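Local coordinates for putative peptide ABC-transport system periplasmic peptide-binding protein (PDB 4OEV) that binds nickel(II) outside the cytoplasm as the extracytoplasmic binding protein of an ABC-type nickel importer, in a family generally assigned to peptide transport, at residues L256-V266 against Y449-L457; A265-L275 against S346-F355. All coordinates share one frame; numbering follows the deposited sequence.

Contact 1 (L256-V266 against Y449-L457)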
loop_
_atom_site.group_PDB
_atom_site.type_symbol
_atom_site.label_atom_id
_atom_site.label_comp_id
_atom_site.label_asym_id
_atom_site.label_seq_id
_atom_site.Cartn_x
_atom_site.Cartn_y
_atom_site.Cartn_z
ATOM N N LEU A 256 -18.989 -16.991 10.989
ATOM C CA LEU A 256 -19.318 -16.625 9.600
ATOM C C LEU A 256 -20.634 -15.831 9.510
ATOM O O LEU A 256 -20.719 -14.779 8.850
ATOM C CB LEU A 256 -19.419 -17.882 8.757
ATOM C CG LEU A 256 -19.941 -17.622 7.345
ATOM C CD1 LEU A 256 -18.955 -16.713 6.581
ATOM C CD2 LEU A 256 -20.111 -18.945 6.633
ATOM N N LYS A 257 -21.664 -16.315 10.183
ATOM C CA LYS A 257 -22.962 -15.622 10.136
ATOM C C LYS A 257 -22.871 -14.218 10.707
ATOM O O LYS A 257 -23.558 -13.315 10.246
ATOM C CB LYS A 257 -24.030 -16.413 10.898
ATOM C CG LYS A 257 -24.477 -17.706 10.172
ATOM C CD LYS A 257 -25.361 -18.597 11.112
ATOM C CE LYS A 257 -25.760 -19.932 10.455
ATOM N NZ LYS A 257 -26.462 -20.887 11.396
ATOM N N VAL A 258 -22.061 -14.040 11.744
ATOM C CA VAL A 258 -21.899 -12.710 12.355
ATOM C C VAL A 258 -21.208 -11.743 11.369
ATOM O O VAL A 258 -21.646 -10.619 11.151
ATOM C CB VAL A 258 -21.077 -12.818 13.645
ATOM C CG1 VAL A 258 -20.591 -11.410 14.129
ATOM C CG2 VAL A 258 -21.882 -13.583 14.723
ATOM N N ARG A 259 -20.145 -12.205 10.719
ATOM C CA ARG A 259 -19.436 -11.364 9.784
ATOM C C ARG A 259 -20.319 -11.044 8.571
ATOM O O ARG A 259 -20.315 -9.911 8.079
ATOM C CB ARG A 259 -18.128 -12.048 9.338
ATOM C CG ARG A 259 -17.037 -11.948 10.352
ATOM C CD ARG A 259 -15.810 -12.642 9.867
ATOM N NE ARG A 259 -15.868 -14.105 10.044
ATOM C CZ ARG A 259 -15.803 -14.990 9.053
ATOM N NH1 ARG A 259 -15.833 -16.281 9.369
ATOM N NH2 ARG A 259 -15.703 -14.613 7.751
ATOM N N GLN A 260 -21.115 -12.010 8.112
ATOM C CA GLN A 260 -22.020 -11.705 7.014
ATOM C C GLN A 260 -23.097 -10.696 7.470
ATOM O O GLN A 260 -23.482 -9.773 6.756
ATOM C CB GLN A 260 -22.689 -12.979 6.517
ATOM C CG GLN A 260 -21.721 -14.027 5.991
ATOM C CD GLN A 260 -22.439 -15.328 5.629
ATOM O OE1 GLN A 260 -23.278 -15.818 6.392
ATOM N NE2 GLN A 260 -22.099 -15.895 4.479
ATOM N N ALA A 261 -23.586 -10.892 8.675
ATOM C CA ALA A 261 -24.624 -9.994 9.190
ATOM C C ALA A 261 -24.106 -8.548 9.257
ATOM O O ALA A 261 -24.814 -7.607 8.861
ATOM C CB ALA A 261 -25.101 -10.477 10.526
ATOM N N LEU A 262 -22.883 -8.362 9.753
ATOM C CA LEU A 262 -22.317 -7.020 9.852
ATOM C C LEU A 262 -22.132 -6.378 8.470
ATOM O O LEU A 262 -22.301 -5.163 8.306
ATOM C CB LEU A 262 -20.991 -7.061 10.602
ATOM C CG LEU A 262 -21.183 -7.567 12.028
ATOM C CD1 LEU A 262 -19.896 -7.770 12.673
ATOM C CD2 LEU A 262 -21.997 -6.547 12.862
ATOM N N ASN A 263 -21.832 -7.192 7.469
ATOM C CA ASN A 263 -21.775 -6.680 6.100
ATOM C C ASN A 263 -23.158 -6.207 5.617
ATOM O O ASN A 263 -23.271 -5.116 5.073
ATOM C CB ASN A 263 -21.221 -7.725 5.172
ATOM C CG ASN A 263 -19.704 -7.620 5.048
ATOM O OD1 ASN A 263 -19.200 -6.843 4.234
ATOM N ND2 ASN A 263 -18.985 -8.355 5.885
ATOM N N TYR A 264 -24.202 -7.007 5.848
ATOM C CA TYR A 264 -25.571 -6.641 5.426
ATOM C C TYR A 264 -26.097 -5.417 6.166
ATOM O O TYR A 264 -27.069 -4.756 5.722
ATOM C CB TYR A 264 -26.547 -7.819 5.629
ATOM C CG TYR A 264 -26.465 -8.900 4.562
ATOM C CD1 TYR A 264 -26.779 -8.623 3.240
ATOM C CD2 TYR A 264 -26.092 -10.201 4.884
ATOM C CE1 TYR A 264 -26.703 -9.611 2.262
ATOM C CE2 TYR A 264 -26.027 -11.185 3.929
ATOM C CZ TYR A 264 -26.331 -10.885 2.610
ATOM O OH TYR A 264 -26.232 -11.861 1.632
ATOM N N ALA A 265 -25.459 -5.093 7.287
ATOM C CA ALA A 265 -25.927 -4.023 8.146
ATOM C C ALA A 265 -25.522 -2.628 7.665
ATOM O O ALA A 265 -26.116 -1.633 8.076
ATOM C CB ALA A 265 -25.408 -4.236 9.548
ATOM N N VAL A 266 -24.488 -2.546 6.843
ATOM C CA VAL A 266 -23.924 -1.238 6.494
ATOM C C VAL A 266 -24.454 -0.707 5.151
ATOM O O VAL A 266 -24.340 -1.372 4.123
ATOM C CB VAL A 266 -22.354 -1.311 6.429
ATOM C CG1 VAL A 266 -21.779 0.090 6.051
ATOM C CG2 VAL A 266 -21.778 -1.771 7.769
ATOM N N TYR A 449 -15.992 -13.502 -0.894
ATOM C CA TYR A 449 -17.409 -13.239 -0.665
ATOM C C TYR A 449 -17.974 -14.301 0.283
ATOM O O TYR A 449 -18.792 -13.981 1.151
ATOM C CB TYR A 449 -18.240 -13.212 -1.977
ATOM C CG TYR A 449 -19.734 -13.252 -1.662
ATOM C CD1 TYR A 449 -20.434 -12.092 -1.305
ATOM C CD2 TYR A 449 -20.434 -14.464 -1.634
ATOM C CE1 TYR A 449 -21.763 -12.138 -0.959
ATOM C CE2 TYR A 449 -21.780 -14.507 -1.289
ATOM C CZ TYR A 449 -22.435 -13.344 -0.952
ATOM O OH TYR A 449 -23.777 -13.371 -0.607
ATOM N N GLU A 450 -17.600 -15.566 0.081
ATOM C CA GLU A 450 -18.181 -16.672 0.858
ATOM C C GLU A 450 -17.693 -16.673 2.307
ATOM O O GLU A 450 -18.356 -17.181 3.217
ATOM C CB GLU A 450 -17.868 -18.048 0.212
ATOM C CG GLU A 450 -18.450 -18.257 -1.215
ATOM C CD GLU A 450 -19.984 -18.180 -1.300
ATOM O OE1 GLU A 450 -20.687 -18.373 -0.271
ATOM O OE2 GLU A 450 -20.504 -17.937 -2.414
ATOM N N ASN A 451 -16.500 -16.147 2.508
ATOM C CA ASN A 451 -15.905 -16.112 3.817
ATOM C C ASN A 451 -15.191 -14.776 3.984
ATOM O O ASN A 451 -13.958 -14.689 3.888
ATOM C CB ASN A 451 -14.960 -17.296 4.000
ATOM C CG ASN A 451 -14.387 -17.363 5.398
ATOM O OD1 ASN A 451 -14.920 -16.764 6.351
ATOM N ND2 ASN A 451 -13.320 -18.097 5.539
ATOM N N PRO A 452 -15.973 -13.722 4.238
ATOM C CA PRO A 452 -15.461 -12.340 4.197
ATOM C C PRO A 452 -14.513 -12.025 5.374
ATOM O O PRO A 452 -14.849 -12.188 6.534
ATOM C CB PRO A 452 -16.741 -11.490 4.240
ATOM C CG PRO A 452 -17.792 -12.409 4.921
ATOM C CD PRO A 452 -17.421 -13.808 4.490
ATOM N N PRO A 453 -13.287 -11.612 5.053
ATOM C CA PRO A 453 -12.356 -11.208 6.108
ATOM C C PRO A 453 -12.681 -9.791 6.613
ATOM O O PRO A 453 -12.194 -9.380 7.686
ATOM C CB PRO A 453 -11.016 -11.208 5.384
ATOM C CG PRO A 453 -11.377 -10.853 3.984
ATOM C CD PRO A 453 -12.646 -11.600 3.719
ATOM N N PHE A 454 -13.390 -9.034 5.773
ATOM C CA PHE A 454 -13.599 -7.587 5.987
ATOM C C PHE A 454 -15.072 -7.194 5.876
ATOM O O PHE A 454 -15.921 -7.965 5.388
ATOM C CB PHE A 454 -12.859 -6.691 4.960
ATOM C CG PHE A 454 -11.317 -6.777 4.934
ATOM C CD1 PHE A 454 -10.533 -7.399 5.932
ATOM C CD2 PHE A 454 -10.642 -6.110 3.900
ATOM C CE1 PHE A 454 -9.124 -7.456 5.813
ATOM C CE2 PHE A 454 -9.234 -6.154 3.782
ATOM C CZ PHE A 454 -8.479 -6.805 4.749
ATOM N N ILE A 455 -15.359 -5.941 6.235
ATOM C CA ILE A 455 -16.441 -5.219 5.548
ATOM C C ILE A 455 -15.767 -4.233 4.580
ATOM O O ILE A 455 -15.091 -3.291 5.055
ATOM C CB ILE A 455 -17.343 -4.403 6.449
ATOM C CG1 ILE A 455 -18.001 -5.301 7.509
ATOM C CG2 ILE A 455 -18.375 -3.734 5.598
ATOM C CD1 ILE A 455 -18.876 -4.517 8.482
ATOM N N PHE A 456 -15.846 -4.478 3.269
ATOM C CA PHE A 456 -15.239 -3.514 2.323
ATOM C C PHE A 456 -16.135 -2.281 2.272
ATOM O O PHE A 456 -17.347 -2.417 2.233
ATOM C CB PHE A 456 -15.074 -4.090 0.939
ATOM C CG PHE A 456 -13.902 -5.002 0.808
ATOM C CD1 PHE A 456 -12.707 -4.523 0.261
ATOM C CD2 PHE A 456 -13.975 -6.308 1.208
ATOM C CE1 PHE A 456 -11.602 -5.345 0.103
ATOM C CE2 PHE A 456 -12.819 -7.165 1.059
ATOM C CZ PHE A 456 -11.663 -6.656 0.497
ATOM N N LEU A 457 -15.548 -1.096 2.246
ATOM C CA LEU A 457 -16.377 0.117 2.325
ATOM C C LEU A 457 -16.238 0.954 1.060
ATOM O O LEU A 457 -17.213 1.113 0.328
ATOM C CB LEU A 457 -15.994 0.915 3.564
ATOM C CG LEU A 457 -16.288 0.143 4.858
ATOM C CD1 LEU A 457 -15.562 0.804 6.053
ATOM C CD2 LEU A 457 -17.807 0.148 5.102
HETATM O O HOH W 1 -17.496 -6.322 2.144
#
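The guanidinium of Arg259 meets the 449-457 segment with its edge: Asn451 OD1 and Pro452 O both lie near its plane, and the linkage between Asn451 C and Pro452 N sits in plane at the same edge. Arg259 NH2 gives one bond to each oxygen, 2.7 Å to Asn451 OD1 and 2.8 Å to Pro452 O, while NH1 adds a weak bond to Asn451 OD1. The carboxamide of Asn451 does not lie flat with the guanidinium; the two planes stand 57° apart. A bend at chi3 brings the NH2 edge of the guanidinium round to the two oxygens, and NH1 has a further acceptor in Lys254 O. One face of the Phe456 ring carries Phe454 CD2, offset toward the rim, and a bridging water lies in plane at its edge.

A second flat group, the amide of Asn263, is fixed in rotation from two directions. Asn263 ND2 bonds to Phe454 O (3.1 Å, 166° at the hydrogen) and, back along its own helix, to Arg259 O. Both acceptors lie in the plane of the Asn263 amide, although ND2 stands above the carbonyl plane of Arg259. OD1 takes a bond from the water, which accepts from Phe456 N.

This joins helix 256-265 to the turn from helix 434-450 into strand 454-467, in an antiparallel sheet of this family 5 solute-binding protein. Helix 256-265 and strand residues 454-457 run nearly parallel, 16° apart with axes 8.5 Å from each other. Ile455 and the Asn263 side chain lie alongside each other, pointing opposite ways, and Ile455 CD1 ends 3.9 Å from Leu262 CB. Val266 CG2 packs on the same methyl, and Val266 CG1 meets Leu457 CD2 at 4.1 Å. Leu256 CD1 packs against Pro452 CD.

Contact 2 (A265-L275 against S346-F355)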
loop_
_atom_site.group_PDB
_atom_site.type_symbol
_atom_site.label_atom_id
_atom_site.label_comp_id
_atom_site.label_asym_id
_atom_site.label_seq_id
_atom_site.Cartn_x
_atom_site.Cartn_y
_atom_site.Cartn_z
ATOM N N ALA A 265 -25.459 -5.093 7.287
ATOM C CA ALA A 265 -25.927 -4.023 8.146
ATOM C C ALA A 265 -25.522 -2.628 7.665
ATOM O O ALA A 265 -26.116 -1.633 8.076
ATOM C CB ALA A 265 -25.408 -4.236 9.548
ATOM N N VAL A 266 -24.488 -2.546 6.843
ATOM C CA VAL A 266 -23.924 -1.238 6.494
ATOM C C VAL A 266 -24.454 -0.707 5.151
ATOM O O VAL A 266 -24.340 -1.372 4.123
ATOM C CB VAL A 266 -22.354 -1.311 6.429
ATOM C CG1 VAL A 266 -21.779 0.090 6.051
ATOM C CG2 VAL A 266 -21.778 -1.771 7.769
ATOM N N ASP A 267 -25.012 0.498 5.157
ATOM C CA ASP A 267 -25.480 1.134 3.926
ATOM C C ASP A 267 -24.319 1.885 3.290
ATOM O O ASP A 267 -24.119 3.083 3.544
ATOM C CB ASP A 267 -26.678 2.079 4.205
ATOM C CG ASP A 267 -27.280 2.680 2.932
ATOM O OD1 ASP A 267 -26.823 2.335 1.821
ATOM O OD2 ASP A 267 -28.258 3.453 3.041
ATOM N N LYS A 268 -23.552 1.158 2.477
ATOM C CA LYS A 268 -22.344 1.684 1.857
ATOM C C LYS A 268 -22.657 2.814 0.885
ATOM O O LYS A 268 -21.867 3.753 0.748
ATOM C CB LYS A 268 -21.596 0.570 1.106
ATOM C CG LYS A 268 -21.251 -0.626 1.947
ATOM C CD LYS A 268 -20.216 -1.462 1.234
ATOM C CE LYS A 268 -20.365 -2.922 1.515
ATOM N NZ LYS A 268 -19.297 -3.744 0.772
ATOM N N GLU A 269 -23.785 2.730 0.186
ATOM C CA GLU A 269 -24.128 3.804 -0.757
ATOM C C GLU A 269 -24.236 5.137 -0.030
ATOM O O GLU A 269 -23.738 6.154 -0.506
ATOM C CB GLU A 269 -25.440 3.516 -1.488
ATOM C CG GLU A 269 -25.350 2.464 -2.563
ATOM C CD GLU A 269 -24.510 2.912 -3.755
ATOM O OE1 GLU A 269 -24.424 4.140 -4.009
ATOM O OE2 GLU A 269 -23.932 2.033 -4.440
ATOM N N SER A 270 -24.851 5.123 1.150
ATOM C CA SER A 270 -25.010 6.345 1.916
ATOM C C SER A 270 -23.680 6.944 2.391
ATOM O O SER A 270 -23.531 8.168 2.444
ATOM C CB SER A 270 -25.928 6.090 3.116
ATOM O OG SER A 270 -25.840 7.153 4.046
ATOM N N ILE A 271 -22.721 6.090 2.732
ATOM C CA ILE A 271 -21.407 6.538 3.182
ATOM C C ILE A 271 -20.639 7.291 2.102
ATOM O O ILE A 271 -20.090 8.376 2.333
ATOM C CB ILE A 271 -20.567 5.333 3.637
ATOM C CG1 ILE A 271 -20.973 4.895 5.038
ATOM C CG2 ILE A 271 -19.063 5.645 3.594
ATOM C CD1 ILE A 271 -20.255 3.627 5.431
ATOM N N VAL A 272 -20.584 6.702 0.918
ATOM C CA VAL A 272 -19.865 7.316 -0.174
ATOM C C VAL A 272 -20.539 8.599 -0.616
ATOM O O VAL A 272 -19.877 9.611 -0.884
ATOM C CB VAL A 272 -19.755 6.351 -1.356
ATOM C CG1 VAL A 272 -19.250 7.086 -2.590
ATOM C CG2 VAL A 272 -18.846 5.232 -0.983
ATOM N N LYS A 273 -21.864 8.556 -0.701
ATOM C CA LYS A 273 -22.630 9.726 -1.073
ATOM C C LYS A 273 -22.383 10.853 -0.082
ATOM O O LYS A 273 -22.067 11.980 -0.475
ATOM C CB LYS A 273 -24.120 9.401 -1.143
ATOM C CG LYS A 273 -25.011 10.597 -1.416
ATOM C CD LYS A 273 -26.496 10.190 -1.362
ATOM C CE LYS A 273 -26.876 9.626 0.030
ATOM N NZ LYS A 273 -28.116 8.777 0.101
ATOM N N ASN A 274 -22.514 10.551 1.206
ATOM C CA ASN A 274 -22.568 11.609 2.205
ATOM C C ASN A 274 -21.244 11.967 2.864
ATOM O O ASN A 274 -20.898 13.145 2.946
ATOM C CB ASN A 274 -23.612 11.248 3.251
ATOM C CG ASN A 274 -25.000 11.107 2.639
ATOM O OD1 ASN A 274 -25.433 11.973 1.862
ATOM N ND2 ASN A 274 -25.693 10.013 2.958
ATOM N N LEU A 275 -20.507 10.984 3.355
ATOM C CA LEU A 275 -19.254 11.302 4.026
ATOM C C LEU A 275 -18.152 11.699 3.045
ATOM O O LEU A 275 -17.418 12.688 3.261
ATOM C CB LEU A 275 -18.778 10.117 4.861
ATOM C CG LEU A 275 -17.417 10.251 5.528
ATOM C CD1 LEU A 275 -17.403 11.444 6.492
ATOM C CD2 LEU A 275 -17.124 8.950 6.242
ATOM N N SER A 346 -14.396 8.999 11.147
ATOM C CA SER A 346 -15.785 9.162 10.706
ATOM C C SER A 346 -16.393 7.821 10.353
ATOM O O SER A 346 -17.515 7.514 10.719
ATOM C CB SER A 346 -15.881 10.105 9.511
ATOM O OG SER A 346 -15.690 11.451 9.934
ATOM N N LEU A 347 -15.641 7.015 9.613
ATOM C CA LEU A 347 -16.111 5.688 9.271
ATOM C C LEU A 347 -16.375 4.766 10.464
ATOM O O LEU A 347 -17.362 4.030 10.439
ATOM C CB LEU A 347 -15.091 5.014 8.326
ATOM C CG LEU A 347 -15.112 5.570 6.904
ATOM C CD1 LEU A 347 -13.902 4.948 6.144
ATOM C CD2 LEU A 347 -16.441 5.323 6.196
ATOM N N ALA A 348 -15.510 4.788 11.490
ATOM C CA ALA A 348 -15.699 3.979 12.686
ATOM C C ALA A 348 -16.989 4.416 13.408
ATOM O O ALA A 348 -17.723 3.578 13.968
ATOM C CB ALA A 348 -14.523 4.100 13.619
ATOM N N GLY A 349 -17.233 5.717 13.415
ATOM C CA GLY A 349 -18.474 6.278 13.954
ATOM C C GLY A 349 -19.723 5.833 13.207
ATOM O O GLY A 349 -20.748 5.520 13.831
ATOM N N ILE A 350 -19.659 5.791 11.886
ATOM C CA ILE A 350 -20.788 5.399 11.064
ATOM C C ILE A 350 -21.078 3.900 11.247
ATOM O O ILE A 350 -22.247 3.507 11.477
ATOM C CB ILE A 350 -20.535 5.746 9.590
ATOM C CG1 ILE A 350 -20.532 7.267 9.428
ATOM C CG2 ILE A 350 -21.644 5.185 8.708
ATOM C CD1 ILE A 350 -20.098 7.729 8.048
ATOM N N LEU A 351 -20.027 3.076 11.247
ATOM C CA LEU A 351 -20.208 1.636 11.484
ATOM C C LEU A 351 -20.916 1.376 12.833
ATOM O O LEU A 351 -21.873 0.605 12.899
ATOM C CB LEU A 351 -18.859 0.908 11.453
ATOM C CG LEU A 351 -18.150 0.922 10.114
ATOM C CD1 LEU A 351 -16.797 0.194 10.252
ATOM C CD2 LEU A 351 -18.976 0.279 9.001
ATOM N N GLN A 352 -20.460 2.060 13.887
ATOM C CA GLN A 352 -21.046 1.916 15.215
ATOM C C GLN A 352 -22.537 2.256 15.187
ATOM O O GLN A 352 -23.345 1.563 15.758
ATOM C CB GLN A 352 -20.314 2.792 16.228
ATOM C CG GLN A 352 -20.962 2.796 17.648
ATOM C CD GLN A 352 -20.292 3.824 18.544
ATOM O OE1 GLN A 352 -20.168 5.004 18.167
ATOM N NE2 GLN A 352 -19.828 3.392 19.711
ATOM N N SER A 353 -22.881 3.311 14.459
ATOM C CA SER A 353 -24.254 3.709 14.236
ATOM C C SER A 353 -25.071 2.652 13.481
ATOM O O SER A 353 -26.195 2.314 13.887
ATOM C CB SER A 353 -24.293 5.039 13.441
ATOM O OG SER A 353 -25.648 5.224 13.072
ATOM N N GLU A 354 -24.508 2.136 12.388
ATOM C CA GLU A 354 -25.142 1.104 11.550
ATOM C C GLU A 354 -25.398 -0.174 12.349
ATOM O O GLU A 354 -26.483 -0.781 12.261
ATOM C CB GLU A 354 -24.237 0.792 10.315
ATOM C CG GLU A 354 -24.155 1.946 9.297
ATOM C CD GLU A 354 -25.525 2.297 8.695
ATOM O OE1 GLU A 354 -26.365 2.903 9.392
ATOM O OE2 GLU A 354 -25.778 1.968 7.522
ATOM N N PHE A 355 -24.421 -0.548 13.173
ATOM C CA PHE A 355 -24.555 -1.777 13.951
ATOM C C PHE A 355 -25.586 -1.612 15.052
ATOM O O PHE A 355 -26.303 -2.552 15.407
ATOM C CB PHE A 355 -23.248 -2.152 14.564
ATOM C CG PHE A 355 -22.161 -2.487 13.537
ATOM C CD1 PHE A 355 -22.476 -2.867 12.237
ATOM C CD2 PHE A 355 -20.850 -2.379 13.893
ATOM C CE1 PHE A 355 -21.451 -3.195 11.318
ATOM C CE2 PHE A 355 -19.798 -2.694 12.965
ATOM C CZ PHE A 355 -20.129 -3.087 11.689
HETATM O O HOH W 2 -27.856 -1.302 10.129
#
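Ile271 and Leu275, one turn apart, both point toward helix 342-357 and share their neighbours there. The side chain of Ile271 crosses Ile350 obliquely, CG1 3.7 Å from Ile350 CG2, and stands roughly perpendicular to Leu347, where its CG2 touches Leu347 CD2. Leu275 brings CD2 against Leu347 CD2 and against Ile350 CD1 (3.7 Å). Leu275 CD1 rests on Ser346 CB at 3.6 Å. With CG of Leu275 anti to the backbone N (chi1 175°), both methyls reach Ser346 CB, and CD2 extends to Leu347 and Ile350 as well.

The packing sets helix 268-274 against helix 342-357, the helix that leads from strand 329-338 to strand 361-367. These two strands are parallel neighbours in one sheet, so the helix forms the connection of a beta-alpha-beta unit. At the start of helix 268-274, Asp267 is the N-cap and the centre of an inverse gamma turn; its OD1 accepts a weak capping bond from Ser270 N.

Glu354 reaches this turn from the other helix. Its chain bends at chi2 (-61°), and Glu354 OE2 takes the backbone N-H of Asp267 on its anti lone pair, 2.9 Å from Asp267 N and nearly straight at 165°. A water bridges the two backbones beside it, donating to Ala265 O and Glu354 O. Ala265 CB lies at the edge of the Phe355 ring, 4.2 Å from Phe355 CD1, whereas Val266 CG2 touches Phe355 CE1 and lies against Leu351 CD2 at 3.7 Å.

Following the chain from the N terminus, the first segment met is helix 256-265, from which the chain passes through Ala265 and Val266, which belong to both contacts, into helix 268-274. Contact 2 closes the shorter loop, when helix 342-357 comes back after some 70 residues to pack on this second helix. Contact 1 closes later, at the turn from helix 434-450 into strand 454-467, and its 182-residue loop encloses that of contact 2. The contact centres lie 14 Å apart, and they touch: Phe355 packs on Ile455, and Lys268 NZ bonds to Phe456 O. Consecutive helices are thereby tied to the antiparallel sheet that includes strands 241-246 and 454-467 and to a beta-alpha-beta unit.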